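Local coordinates for hypothetical protein TM1553 (Thermotoga maritima, PDB 1VRM) that belongs to the ApbE family and so probably acts as a flavin transferase, attaching FMN covalently to target proteins, at residues 70-75 with 158-163. Numbering follows the deposited sequence.
Sequences KINDHP and VKIDLG
With chi1 at -69°, Asn72 carries its CG beside its own backbone N and anti to the carbonyl carbon, and the second torsion turns the amide so that both its ends meet the backbone of Ile160. Asn72 OD1 accepts from Ile160 N at 2.8 Å, the donor tilted 27° from the carbonyl plane, while Asn72 ND2 donates to Ile160 O at 2.9 Å, nearly straight (173°) and onto a lone pair. Asparagine suits this buried place because one short amide offers acceptor and donor together, satisfying both polar backbone atoms of a residue that lies in no strand; the paired bonds also fix the amide's rotation. Lysine's long chain lets Lys159 cover the amide with carbon, its CB 3.6 Å from Asn72 CG, while NZ reaches a salt bridge with Glu112 and a water. That water is a second link for Asp73, whose carboxylate pairs with Lys69; another joins the carbonyl oxygens of Asn72 and Val158. Isoleucines give apolar bulk on the buried side, where Ile71 CG2 lies 4.2 Å from Ile160 CD1. The contact thus ties the C-terminal end of helix 67-72 to the loop between strand 151-154 and helix 166-181, with helix 83-98 packing on Ile71 and helix 108-114 against Lys159.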
loop_
_atom_site.group_PDB
_atom_site.type_symbol
_atom_site.label_atom_id
_atom_site.label_comp_id
_atom_site.label_asym_id
_atom_site.label_seq_id
_atom_site.Cartn_x
_atom_site.Cartn_y
_atom_site.Cartn_z
ATOM N N LYS A 70 8.621 12.982 -12.371
ATOM C CA LYS A 70 9.209 14.337 -12.514
ATOM C C LYS A 70 10.214 14.620 -11.412
ATOM O O LYS A 70 11.335 15.026 -11.686
ATOM C CB LYS A 70 8.139 15.427 -12.505
ATOM C CG LYS A 70 8.662 16.853 -12.632
ATOM C CD LYS A 70 7.475 17.794 -12.528
ATOM C CE LYS A 70 7.864 19.207 -12.338
ATOM N NZ LYS A 70 6.632 20.038 -12.576
ATOM N N ILE A 71 9.862 14.343 -10.161
ATOM C CA ILE A 71 10.796 14.561 -9.077
ATOM C C ILE A 71 12.022 13.637 -9.242
ATOM O O ILE A 71 13.198 14.090 -9.203
ATOM C CB ILE A 71 10.158 14.283 -7.692
ATOM C CG1 ILE A 71 9.062 15.320 -7.377
ATOM C CG2 ILE A 71 11.259 14.276 -6.600
ATOM C CD1 ILE A 71 8.064 14.869 -6.329
ATOM N N ASN A 72 11.780 12.356 -9.507
ATOM C CA ASN A 72 12.875 11.356 -9.658
ATOM C C ASN A 72 13.856 11.678 -10.765
ATOM O O ASN A 72 15.047 11.305 -10.695
ATOM C CB ASN A 72 12.329 9.963 -9.816
ATOM C CG ASN A 72 11.685 9.437 -8.527
ATOM O OD1 ASN A 72 11.939 9.966 -7.428
ATOM N ND2 ASN A 72 10.916 8.355 -8.660
ATOM N N ASP A 73 13.316 12.288 -11.818
ATOM C CA ASP A 73 14.101 12.635 -12.991
ATOM C C ASP A 73 14.758 14.028 -12.865
ATOM O O ASP A 73 15.429 14.468 -13.799
ATOM C CB ASP A 73 13.224 12.578 -14.238
ATOM C CG ASP A 73 12.902 11.140 -14.688
ATOM O OD1 ASP A 73 13.545 10.186 -14.172
ATOM O OD2 ASP A 73 12.047 11.031 -15.584
ATOM N N HIS A 74 14.539 14.693 -11.719
ATOM C CA HIS A 74 15.121 15.984 -11.461
ATOM C C HIS A 74 15.855 15.972 -10.102
ATOM O O HIS A 74 15.449 16.696 -9.179
ATOM C CB HIS A 74 14.056 17.068 -11.503
ATOM C CG HIS A 74 13.553 17.325 -12.879
ATOM N ND1 HIS A 74 12.528 16.600 -13.439
ATOM C CD2 HIS A 74 13.983 18.180 -13.841
ATOM C CE1 HIS A 74 12.327 17.005 -14.686
ATOM N NE2 HIS A 74 13.210 17.957 -14.959
ATOM N N PRO A 75 16.969 15.201 -9.968
ATOM C CA PRO A 75 17.729 15.171 -8.718
ATOM C C PRO A 75 18.439 16.497 -8.502
ATOM O O PRO A 75 18.681 17.259 -9.468
ATOM C CB PRO A 75 18.777 14.064 -8.966
ATOM C CG PRO A 75 18.975 14.076 -10.413
ATOM C CD PRO A 75 17.594 14.342 -10.983
ATOM N N VAL A 158 18.396 9.617 -4.444
ATOM C CA VAL A 158 17.253 8.759 -4.087
ATOM C C VAL A 158 16.117 8.952 -5.096
ATOM O O VAL A 158 15.986 10.012 -5.727
ATOM C CB VAL A 158 16.723 8.911 -2.666
ATOM C CG1 VAL A 158 17.766 8.677 -1.616
ATOM C CG2 VAL A 158 16.059 10.221 -2.486
ATOM N N LYS A 159 15.297 7.922 -5.215
ATOM C CA LYS A 159 14.097 7.975 -5.991
ATOM C C LYS A 159 12.923 7.497 -5.124
ATOM O O LYS A 159 13.024 6.522 -4.385
ATOM C CB LYS A 159 14.183 7.129 -7.234
ATOM C CG LYS A 159 15.213 7.685 -8.265
ATOM C CD LYS A 159 15.094 6.954 -9.563
ATOM C CE LYS A 159 15.790 7.633 -10.753
ATOM N NZ LYS A 159 15.574 6.926 -12.101
ATOM N N ILE A 160 11.815 8.201 -5.251
ATOM C CA ILE A 160 10.579 7.947 -4.479
ATOM C C ILE A 160 9.761 6.914 -5.238
ATOM O O ILE A 160 9.597 7.002 -6.461
ATOM C CB ILE A 160 9.778 9.255 -4.361
ATOM C CG1 ILE A 160 10.566 10.278 -3.503
ATOM C CG2 ILE A 160 8.391 8.989 -3.882
ATOM C CD1 ILE A 160 10.054 11.695 -3.558
ATOM N N ASP A 161 9.224 5.941 -4.528
ATOM C CA ASP A 161 8.238 5.014 -5.083
ATOM C C ASP A 161 7.113 4.926 -4.041
ATOM O O ASP A 161 7.380 4.634 -2.873
ATOM C CB ASP A 161 8.769 3.602 -5.347
ATOM C CG ASP A 161 7.652 2.704 -5.956
ATOM O OD1 ASP A 161 7.443 2.715 -7.197
ATOM O OD2 ASP A 161 6.931 2.044 -5.182
ATOM N N LEU A 162 5.884 5.207 -4.484
ATOM C CA LEU A 162 4.713 5.289 -3.580
ATOM C C LEU A 162 3.842 4.025 -3.637
ATOM O O LEU A 162 2.716 4.028 -3.120
ATOM C CB LEU A 162 3.869 6.544 -3.893
ATOM C CG LEU A 162 4.571 7.882 -3.644
ATOM C CD1 LEU A 162 3.730 9.105 -3.859
ATOM C CD2 LEU A 162 5.134 7.946 -2.206
ATOM N N GLY A 163 4.361 2.929 -4.187
ATOM C CA GLY A 163 3.557 1.748 -4.368
ATOM C C GLY A 163 3.106 1.147 -3.030
ATOM O O GLY A 163 2.124 0.385 -2.993
HETATM O O HOH W 1 16.822 10.986 -8.216
HETATM O O HOH W 2 12.882 7.766 -12.957
#